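Local coordinates for Sec-alkylsulfatase (Pseudomonas sp., PDB 4AXH), which hydrolyses secondary alkyl sulfates enantioselectively at a two-zinc centre, inverting configuration to give (S)-alcohols and sulfate, at residues R559-A565 and G647-F652; M570-V575 and L599-V605; Y89-K95 and A109-N113. All blocks are in the same frame, centred on the assembly; numbering follows the deposited sequence.

Contact 1: residues R559-A565 and G647-F652; sequences RLDTDKA and GLLDSF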
loop_
_atom_site.group_PDB
_atom_site.type_symbol
_atom_site.label_atom_id
_atom_site.label_comp_id
_atom_site.label_asym_id
_atom_site.label_seq_id
_atom_site.Cartn_x
_atom_site.Cartn_y
_atom_site.Cartn_z
ATOM N N ARG A 559 5.747 -8.333 19.962
ATOM C CA ARG A 559 6.783 -9.103 20.663
ATOM C C ARG A 559 6.227 -10.411 21.267
ATOM O O ARG A 559 6.950 -11.404 21.346
ATOM C CB ARG A 559 7.433 -8.249 21.759
ATOM C CG ARG A 559 8.427 -7.237 21.202
ATOM C CD ARG A 559 9.225 -6.585 22.295
ATOM N NE ARG A 559 9.947 -7.587 23.073
ATOM C CZ ARG A 559 10.416 -7.382 24.293
ATOM N NH1 ARG A 559 10.268 -6.199 24.875
ATOM N NH2 ARG A 559 11.056 -8.351 24.933
ATOM N N LEU A 560 4.939 -10.411 21.669
ATOM C CA LEU A 560 4.259 -11.577 22.221
ATOM C C LEU A 560 4.379 -12.790 21.287
ATOM O O LEU A 560 4.135 -12.683 20.076
ATOM C CB LEU A 560 2.784 -11.254 22.523
ATOM C CG LEU A 560 1.958 -12.357 23.192
ATOM C CD1 LEU A 560 2.232 -12.407 24.666
ATOM C CD2 LEU A 560 0.500 -12.133 22.966
ATOM N N ASP A 561 4.796 -13.922 21.870
ATOM C CA ASP A 561 4.984 -15.196 21.198
ATOM C C ASP A 561 3.712 -16.011 21.333
ATOM O O ASP A 561 3.512 -16.682 22.349
ATOM C CB ASP A 561 6.183 -15.955 21.799
ATOM C CG ASP A 561 6.639 -17.210 21.053
ATOM O OD1 ASP A 561 5.943 -17.627 20.086
ATOM O OD2 ASP A 561 7.715 -17.746 21.403
ATOM N N THR A 562 2.872 -15.964 20.283
ATOM C CA THR A 562 1.591 -16.660 20.151
ATOM C C THR A 562 1.664 -18.129 20.584
ATOM O O THR A 562 0.800 -18.572 21.337
ATOM C CB THR A 562 1.060 -16.475 18.727
ATOM O OG1 THR A 562 0.923 -15.078 18.499
ATOM C CG2 THR A 562 -0.269 -17.164 18.493
ATOM N N ASP A 563 2.702 -18.864 20.150
ATOM C CA ASP A 563 2.880 -20.278 20.492
ATOM C C ASP A 563 2.971 -20.584 21.993
ATOM O O ASP A 563 2.248 -21.465 22.474
ATOM C CB ASP A 563 4.055 -20.877 19.722
ATOM C CG ASP A 563 3.836 -20.913 18.225
ATOM O OD1 ASP A 563 2.670 -20.701 17.783
ATOM O OD2 ASP A 563 4.820 -21.169 17.492
ATOM N N LYS A 564 3.832 -19.856 22.731
ATOM C CA LYS A 564 3.941 -20.082 24.166
ATOM C C LYS A 564 2.803 -19.411 24.956
ATOM O O LYS A 564 2.357 -19.961 25.965
ATOM C CB LYS A 564 5.369 -19.838 24.724
ATOM C CG LYS A 564 6.008 -18.477 24.424
ATOM C CD LYS A 564 7.542 -18.449 24.699
ATOM C CE LYS A 564 8.120 -17.040 24.749
ATOM N NZ LYS A 564 9.589 -16.996 24.501
ATOM N N ALA A 565 2.275 -18.281 24.436
ATOM C CA ALA A 565 1.189 -17.505 25.053
ATOM C C ALA A 565 -0.188 -18.183 25.030
ATOM O O ALA A 565 -1.082 -17.761 25.768
ATOM C CB ALA A 565 1.120 -16.110 24.445
ATOM N N GLY A 647 7.162 -12.970 30.454
ATOM C CA GLY A 647 7.872 -14.202 30.120
ATOM C C GLY A 647 7.507 -14.744 28.758
ATOM O O GLY A 647 8.209 -15.602 28.217
ATOM N N LEU A 648 6.411 -14.224 28.194
ATOM C CA LEU A 648 5.857 -14.606 26.892
ATOM C C LEU A 648 6.301 -13.670 25.757
ATOM O O LEU A 648 5.885 -13.847 24.611
ATOM C CB LEU A 648 4.316 -14.636 26.991
ATOM C CG LEU A 648 3.740 -15.637 27.984
ATOM C CD1 LEU A 648 2.293 -15.340 28.275
ATOM C CD2 LEU A 648 3.951 -17.062 27.508
ATOM N N LEU A 649 7.157 -12.698 26.081
ATOM C CA LEU A 649 7.661 -11.684 25.173
ATOM C C LEU A 649 8.968 -12.092 24.511
ATOM O O LEU A 649 9.959 -12.311 25.204
ATOM C CB LEU A 649 7.883 -10.409 25.997
ATOM C CG LEU A 649 6.859 -9.292 25.924
ATOM C CD1 LEU A 649 5.427 -9.809 25.748
ATOM C CD2 LEU A 649 6.985 -8.387 27.129
ATOM N N ASP A 650 8.985 -12.157 23.163
ATOM C CA ASP A 650 10.202 -12.449 22.376
ATOM C C ASP A 650 11.102 -11.190 22.320
ATOM O O ASP A 650 10.664 -10.090 22.677
ATOM C CB ASP A 650 9.859 -12.829 20.912
ATOM C CG ASP A 650 9.189 -14.178 20.657
ATOM O OD1 ASP A 650 9.723 -15.218 21.139
ATOM O OD2 ASP A 650 8.215 -14.214 19.862
ATOM N N SER A 651 12.340 -11.355 21.832
ATOM C CA SER A 651 13.298 -10.265 21.617
ATOM C C SER A 651 13.880 -10.357 20.194
ATOM O O SER A 651 14.202 -11.454 19.722
ATOM C CB SER A 651 14.393 -10.254 22.682
ATOM O OG SER A 651 14.087 -9.321 23.709
ATOM N N PHE A 652 13.928 -9.225 19.489
ATOM C CA PHE A 652 14.374 -9.211 18.100
ATOM C C PHE A 652 15.748 -8.651 17.937
ATOM O O PHE A 652 16.064 -7.623 18.529
ATOM C CB PHE A 652 13.401 -8.434 17.200
ATOM C CG PHE A 652 11.929 -8.768 17.312
ATOM C CD1 PHE A 652 11.444 -10.015 16.921
ATOM C CD2 PHE A 652 11.022 -7.827 17.774
ATOM C CE1 PHE A 652 10.079 -10.325 17.034
ATOM C CE2 PHE A 652 9.663 -8.132 17.872
ATOM C CZ PHE A 652 9.199 -9.377 17.506
#

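Contact 2: residues M570-V575 and L599-V605; sequences MTLNWV and LNPKADV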
loop_
_atom_site.group_PDB
_atom_site.type_symbol
_atom_site.label_atom_id
_atom_site.label_comp_id
_atom_site.label_asym_id
_atom_site.label_seq_id
_atom_site.Cartn_x
_atom_site.Cartn_y
_atom_site.Cartn_z
ATOM N N MET A 570 -5.515 -13.936 30.068
ATOM C CA MET A 570 -5.540 -13.017 31.203
ATOM C C MET A 570 -5.871 -11.609 30.729
ATOM O O MET A 570 -5.797 -11.328 29.536
ATOM C CB MET A 570 -4.161 -12.989 31.900
ATOM C CG MET A 570 -3.024 -12.637 30.962
ATOM S SD MET A 570 -1.461 -12.234 31.760
ATOM C CE MET A 570 -0.635 -13.816 31.635
ATOM N N THR A 571 -6.182 -10.717 31.679
ATOM C CA THR A 571 -6.480 -9.303 31.456
ATOM C C THR A 571 -5.640 -8.509 32.432
ATOM O O THR A 571 -5.519 -8.896 33.592
ATOM C CB THR A 571 -7.962 -9.005 31.642
ATOM O OG1 THR A 571 -8.365 -9.492 32.920
ATOM C CG2 THR A 571 -8.828 -9.611 30.544
ATOM N N LEU A 572 -5.036 -7.418 31.963
ATOM C CA LEU A 572 -4.146 -6.601 32.778
ATOM C C LEU A 572 -4.497 -5.130 32.651
ATOM O O LEU A 572 -4.333 -4.559 31.574
ATOM C CB LEU A 572 -2.665 -6.815 32.358
ATOM C CG LEU A 572 -2.085 -8.256 32.312
ATOM C CD1 LEU A 572 -2.352 -8.930 30.957
ATOM C CD2 LEU A 572 -0.581 -8.241 32.549
ATOM N N ASN A 573 -4.979 -4.510 33.740
ATOM C CA ASN A 573 -5.224 -3.071 33.774
ATOM C C ASN A 573 -3.895 -2.404 34.101
ATOM O O ASN A 573 -3.094 -2.950 34.864
ATOM C CB ASN A 573 -6.261 -2.691 34.821
ATOM C CG ASN A 573 -7.680 -2.888 34.366
ATOM O OD1 ASN A 573 -7.980 -2.963 33.167
ATOM N ND2 ASN A 573 -8.595 -2.942 35.322
ATOM N N TRP A 574 -3.642 -1.253 33.480
ATOM C CA TRP A 574 -2.440 -0.450 33.661
ATOM C C TRP A 574 -2.901 0.970 33.949
ATOM O O TRP A 574 -3.783 1.490 33.247
ATOM C CB TRP A 574 -1.567 -0.493 32.396
ATOM C CG TRP A 574 -0.906 -1.811 32.140
ATOM C CD1 TRP A 574 -1.482 -2.940 31.632
ATOM C CD2 TRP A 574 0.476 -2.121 32.340
ATOM N NE1 TRP A 574 -0.553 -3.952 31.555
ATOM C CE2 TRP A 574 0.665 -3.469 31.954
ATOM C CE3 TRP A 574 1.583 -1.382 32.792
ATOM C CZ2 TRP A 574 1.911 -4.099 32.021
ATOM C CZ3 TRP A 574 2.815 -2.010 32.869
ATOM C CH2 TRP A 574 2.968 -3.357 32.496
ATOM N N VAL A 575 -2.358 1.578 35.016
ATOM C CA VAL A 575 -2.729 2.934 35.419
ATOM C C VAL A 575 -1.517 3.782 35.625
ATOM O O VAL A 575 -0.627 3.423 36.392
ATOM C CB VAL A 575 -3.848 3.068 36.507
ATOM C CG1 VAL A 575 -4.346 1.712 37.025
ATOM C CG2 VAL A 575 -3.464 4.006 37.650
ATOM N N LEU A 599 -10.747 0.518 31.547
ATOM C CA LEU A 599 -10.323 -0.310 32.673
ATOM C C LEU A 599 -11.292 -1.485 32.738
ATOM O O LEU A 599 -12.510 -1.277 32.812
ATOM C CB LEU A 599 -10.335 0.454 34.016
ATOM C CG LEU A 599 -9.202 1.436 34.310
ATOM C CD1 LEU A 599 -9.593 2.370 35.433
ATOM C CD2 LEU A 599 -7.896 0.717 34.644
ATOM N N ASN A 600 -10.768 -2.716 32.665
ATOM C CA ASN A 600 -11.621 -3.896 32.750
ATOM C C ASN A 600 -12.072 -4.063 34.200
ATOM O O ASN A 600 -11.237 -4.017 35.107
ATOM C CB ASN A 600 -10.921 -5.153 32.249
ATOM C CG ASN A 600 -11.899 -6.241 31.900
ATOM O OD1 ASN A 600 -12.386 -6.972 32.766
ATOM N ND2 ASN A 600 -12.256 -6.331 30.629
ATOM N N PRO A 601 -13.387 -4.193 34.457
ATOM C CA PRO A 601 -13.844 -4.321 35.852
ATOM C C PRO A 601 -13.438 -5.638 36.518
ATOM O O PRO A 601 -13.249 -5.669 37.733
ATOM C CB PRO A 601 -15.373 -4.163 35.754
ATOM C CG PRO A 601 -15.650 -3.711 34.338
ATOM C CD PRO A 601 -14.521 -4.238 33.514
ATOM N N LYS A 602 -13.271 -6.706 35.724
ATOM C CA LYS A 602 -12.903 -8.026 36.224
ATOM C C LYS A 602 -11.458 -8.389 35.812
ATOM O O LYS A 602 -11.180 -9.535 35.461
ATOM C CB LYS A 602 -13.945 -9.062 35.736
ATOM C CG LYS A 602 -14.131 -10.287 36.632
ATOM C CD LYS A 602 -14.557 -11.540 35.831
ATOM C CE LYS A 602 -13.401 -12.466 35.482
ATOM N NZ LYS A 602 -13.823 -13.675 34.721
ATOM N N ALA A 603 -10.530 -7.414 35.873
ATOM C CA ALA A 603 -9.135 -7.653 35.491
ATOM C C ALA A 603 -8.371 -8.494 36.507
ATOM O O ALA A 603 -8.505 -8.280 37.716
ATOM C CB ALA A 603 -8.411 -6.345 35.225
ATOM N N ASP A 604 -7.576 -9.459 36.000
ATOM C CA ASP A 604 -6.754 -10.381 36.785
ATOM C C ASP A 604 -5.698 -9.650 37.620
ATOM O O ASP A 604 -5.444 -10.040 38.758
ATOM C CB ASP A 604 -6.084 -11.431 35.878
ATOM C CG ASP A 604 -7.060 -12.307 35.113
ATOM O OD1 ASP A 604 -7.683 -13.191 35.741
ATOM O OD2 ASP A 604 -7.215 -12.098 33.898
ATOM N N VAL A 605 -5.079 -8.602 37.047
ATOM C CA VAL A 605 -4.022 -7.801 37.682
ATOM C C VAL A 605 -4.216 -6.331 37.311
ATOM O O VAL A 605 -4.776 -6.043 36.253
ATOM C CB VAL A 605 -2.606 -8.285 37.266
ATOM C CG1 VAL A 605 -1.629 -8.249 38.418
ATOM C CG2 VAL A 605 -2.635 -9.643 36.605
#

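Contact 3: residues Y89-K95 and A109-N113; sequences YQFLNDK and AQLNN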
loop_
_atom_site.group_PDB
_atom_site.type_symbol
_atom_site.label_atom_id
_atom_site.label_comp_id
_atom_site.label_asym_id
_atom_site.label_seq_id
_atom_site.Cartn_x
_atom_site.Cartn_y
_atom_site.Cartn_z
ATOM N N TYR A 89 35.605 10.212 0.184
ATOM C CA TYR A 89 35.125 10.363 -1.185
ATOM C C TYR A 89 36.045 11.196 -2.097
ATOM O O TYR A 89 35.602 11.681 -3.137
ATOM C CB TYR A 89 33.682 10.875 -1.191
ATOM C CG TYR A 89 32.728 9.944 -0.486
ATOM C CD1 TYR A 89 32.241 8.800 -1.116
ATOM C CD2 TYR A 89 32.309 10.201 0.818
ATOM C CE1 TYR A 89 31.378 7.917 -0.453
ATOM C CE2 TYR A 89 31.438 9.334 1.487
ATOM C CZ TYR A 89 30.987 8.184 0.852
ATOM O OH TYR A 89 30.136 7.326 1.509
ATOM N N GLN A 90 37.338 11.305 -1.731
ATOM C CA GLN A 90 38.369 12.048 -2.463
ATOM C C GLN A 90 38.585 11.553 -3.909
ATOM O O GLN A 90 38.813 12.374 -4.799
ATOM C CB GLN A 90 39.685 12.036 -1.695
ATOM C CG GLN A 90 40.541 13.262 -1.985
ATOM C CD GLN A 90 40.386 14.316 -0.930
ATOM O OE1 GLN A 90 41.286 14.519 -0.103
ATOM N NE2 GLN A 90 39.254 15.021 -0.942
ATOM N N PHE A 91 38.476 10.229 -4.140
ATOM C CA PHE A 91 38.612 9.581 -5.452
ATOM C C PHE A 91 37.668 10.155 -6.525
ATOM O O PHE A 91 37.926 9.983 -7.728
ATOM C CB PHE A 91 38.415 8.055 -5.320
ATOM C CG PHE A 91 37.062 7.636 -4.793
ATOM C CD1 PHE A 91 36.792 7.626 -3.428
ATOM C CD2 PHE A 91 36.065 7.220 -5.653
ATOM C CE1 PHE A 91 35.538 7.237 -2.946
ATOM C CE2 PHE A 91 34.817 6.829 -5.166
ATOM C CZ PHE A 91 34.554 6.854 -3.818
ATOM N N LEU A 92 36.582 10.831 -6.094
ATOM C CA LEU A 92 35.575 11.397 -6.987
ATOM C C LEU A 92 35.938 12.758 -7.525
ATOM O O LEU A 92 35.489 13.114 -8.618
ATOM C CB LEU A 92 34.207 11.489 -6.272
ATOM C CG LEU A 92 33.512 10.187 -5.964
ATOM C CD1 LEU A 92 32.452 10.373 -4.893
ATOM C CD2 LEU A 92 32.940 9.563 -7.226
ATOM N N ASN A 93 36.680 13.539 -6.742
ATOM C CA ASN A 93 37.009 14.921 -7.054
ATOM C C ASN A 93 37.831 15.243 -8.288
ATOM O O ASN A 93 38.997 14.817 -8.425
ATOM C CB ASN A 93 37.526 15.666 -5.825
ATOM C CG ASN A 93 36.479 16.008 -4.793
ATOM O OD1 ASN A 93 35.220 16.088 -5.215
ATOM N ND2 ASN A 93 36.800 16.257 -3.622
ATOM N N ASP A 94 37.205 16.087 -9.158
ATOM C CA ASP A 94 37.751 16.651 -10.403
ATOM C C ASP A 94 38.465 15.590 -11.266
ATOM O O ASP A 94 39.654 15.699 -11.595
ATOM C CB ASP A 94 38.621 17.903 -10.108
ATOM C CG ASP A 94 37.872 19.071 -9.459
ATOM O OD1 ASP A 94 36.829 19.506 -10.025
ATOM O OD2 ASP A 94 38.335 19.560 -8.395
ATOM N N LYS A 95 37.713 14.516 -11.548
ATOM C CA LYS A 95 38.083 13.333 -12.316
ATOM C C LYS A 95 36.809 12.822 -13.021
ATOM O O LYS A 95 35.711 13.320 -12.731
ATOM C CB LYS A 95 38.670 12.244 -11.407
ATOM C CG LYS A 95 40.125 12.457 -11.061
ATOM C CD LYS A 95 40.584 11.417 -10.038
ATOM C CE LYS A 95 41.377 12.029 -8.890
ATOM N NZ LYS A 95 40.526 12.775 -7.904
ATOM N N ALA A 109 27.427 11.738 -7.646
ATOM C CA ALA A 109 28.402 11.517 -6.582
ATOM C C ALA A 109 29.281 12.745 -6.428
ATOM O O ALA A 109 29.438 13.231 -5.318
ATOM C CB ALA A 109 29.252 10.284 -6.891
ATOM N N GLN A 110 29.767 13.296 -7.555
ATOM C CA GLN A 110 30.625 14.484 -7.626
ATOM C C GLN A 110 29.937 15.717 -7.141
ATOM O O GLN A 110 30.580 16.541 -6.499
ATOM C CB GLN A 110 31.152 14.733 -9.045
ATOM C CG GLN A 110 32.212 13.740 -9.503
ATOM C CD GLN A 110 32.728 14.145 -10.850
ATOM O OE1 GLN A 110 32.046 14.011 -11.866
ATOM N NE2 GLN A 110 33.911 14.719 -10.868
ATOM N N LEU A 111 28.647 15.864 -7.466
ATOM C CA LEU A 111 27.854 17.009 -7.053
ATOM C C LEU A 111 27.667 16.986 -5.541
ATOM O O LEU A 111 27.872 17.992 -4.872
ATOM C CB LEU A 111 26.501 17.006 -7.788
ATOM C CG LEU A 111 26.493 17.513 -9.250
ATOM C CD1 LEU A 111 25.298 16.986 -10.015
ATOM C CD2 LEU A 111 26.478 18.993 -9.308
ATOM N N ASN A 112 27.359 15.810 -4.999
ATOM C CA ASN A 112 27.120 15.565 -3.574
ATOM C C ASN A 112 28.370 15.738 -2.706
ATOM O O ASN A 112 28.276 15.681 -1.475
ATOM C CB ASN A 112 26.446 14.184 -3.370
ATOM C CG ASN A 112 24.983 14.159 -3.738
ATOM O OD1 ASN A 112 24.282 15.160 -3.610
ATOM N ND2 ASN A 112 24.477 13.008 -4.179
ATOM N N ASN A 113 29.526 15.959 -3.350
ATOM C CA ASN A 113 30.822 16.206 -2.724
ATOM C C ASN A 113 30.994 17.686 -2.442
ATOM O O ASN A 113 31.827 18.052 -1.604
ATOM C CB ASN A 113 31.961 15.726 -3.604
ATOM C CG ASN A 113 32.197 14.258 -3.612
ATOM O OD1 ASN A 113 32.143 13.614 -4.646
ATOM N ND2 ASN A 113 32.625 13.726 -2.515
HETATM O O HOH W 1 33.064 17.002 -6.576
#

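Contact 1: residues R559-A565 and G647-F652
Arg559 and Asp650 open a short antiparallel pairing of two irregular segments in the C-terminal, SCP2-like domain of the alkylsulfatase, centred on a single beta bridge between Leu560 and Leu649. At the end of helix 549-559, the Arg559 carbonyl O accepts the backbone N of Asp650 (2.8 Å), which approaches from above the carbonyl plane. The Arg559 side chain runs out alongside 647-652 and donates in turn. Its CG lies beside the backbone N, and a bend further out (chi3 58°) turns the guanidinium side-on to Asp650 O, so that NE (2.6 Å) and NH2 (2.9 Å) both grip this one oxygen. The oxygen lies in the guanidinium plane, with CB of Leu649 over one face, and the aliphatic stem at CG rests against CE2 of Phe652. Leu560, the first residue to leave the helical path, lies alongside Leu648 with the same heading, CD1 on Leu648 CB; both leucines also pack on Leu587 of strand 581-588. Asp561 closes the pairing through its backbone N, which gives a nearly straight bond to Leu648 O (3.0 Å). Its carboxylate crosses that of Asp650 with the planes 42° apart, an approach of like charges that Lys564 probably eases: NZ forms long salt bridges to Asp561 OD2 and Asp650 OD1. Asp650 OD2 also takes a weak hydrogen bond from Asn385 ND2 of the second subunit, placing this network at the dimer interface. Lys564 reaches its partners on an extended chain that runs antiparallel to that of Leu648, its CG 4.0 Å from Leu648 CD2. At Ala565, whose N bonds back to Asp561 O, the CB methyl meets the other branch of that leucine, CD1, at 4.1 Å.

Contact 2: residues M570-V575 and L599-V605
Leu572 and Val605 form a parallel beta bridge where strand 570-576 meets the start of strand 605-609. Asn573 N donates to Val605 O at 3.0 Å, while on the other side of the bridge Val605 N makes only a weak bond to Thr571 O (3.5 Å). Before this point a type I turn from Asn600 to Ala603 loops outward at Pro601 and Lys602 and returns to the strand at Ala603, and side chains replace the regular backbone ladder. Thr571 and Asp604 cross at about a right angle: Asp604 OD2 accepts Thr571 N through its anti lone pair (2.8 Å) and Thr571 OG1 from above the carboxylate plane (3.0 Å), two donors of one residue on one oxygen. With chi1 at 53°, OG1 stands between the backbone N and carbonyl carbon of Thr571, facing that oxygen. In the five-stranded sheet of the SCP2-like C-terminal domain, this turn ends the connection that carries the chain from strand 591-596 past two strands to the far side of 570-576. Asn573 holds the turn with both ends of its amide: OD1 takes Asn600 N (2.8 Å) and ND2 gives to Asn600 O (2.9 Å), each bond in the plane of the accepting carbonyl. Leu599 CD2 and the Ala603 methyl pack against the same amide, and Asn600 OD1 receives Lys602 N in an Asx turn at 3.1 Å.

Contact 3: residues Y89-K95 and A109-N113
Leu92 and Ala109 meet in the close-packed half of this contact, where a 3-10 turn in the loop after strand 82-85 lies against the C-terminal end of helix 103-111. Both methyl branches of Leu92 straddle the CB of Ala109, CD1 and CD2 each 3.8 Å from it; CG lies beside the backbone N of its own residue (chi1 -69°), and the fork is directed at the helix. Asn113 crosses Leu92 at about a right angle, and its buried side chain lies against both Leu92 and the CB of Tyr89. The Tyr89 ring itself leads away: its OH bonds to Gln244, and Lys251 makes a cation-pi contact with it while also donating to Ala109 O, so one lysine links the two segments from outside. Toward solvent the packing gives way to sparse polar links. Gln110 stretches an extended side chain toward the carbonyls of Leu92 and Lys95, and its NE2 makes a weak, bent hydrogen bond to Leu92 O (3.2 Å, 130° at the hydrogen). The same nitrogen is 2.9 Å from Lys95 O; Trp106 NE1 makes a weak bond to that carbonyl. Further along, on the Asn93 side, a water bridges the segments, donating to Asn93 OD1 (2.7 Å) and to the backbone O of Gln110 (2.5 Å). Lys95 turns its chain back to its own segment, where NZ holds Asn93 O at 2.6 Å. The assigned direct hydrogen bond between the segments is weak, and Leu92 with Ala109 supplies the apolar packing. Near the C-terminal end of helix 103-111, Gln110 O accepts from the water and Ala109 O from the ammonium of Lys251, a charge that would probably suit the negative end of the helix dipole.

How the contacts relate
Contact 3 comes first along the chain, closing a short loop that folds residues 89-95 back on the end of helix 103-111. It is complete long before the other two begin and lies on the opposite side of the chain's centre, about 48 Å from contact 1 and 61 Å from contact 2, centre to centre. The later pair share the C-terminal domain. Contact 1 spans much of it, joining the exit of helix 549-559 to the segment following helix 640-646. Within that span, contact 2 closes a smaller loop around strands 581-588 and 591-596, tying 570-576 to 605-609. Their centres are 20 Å apart, and they do not touch.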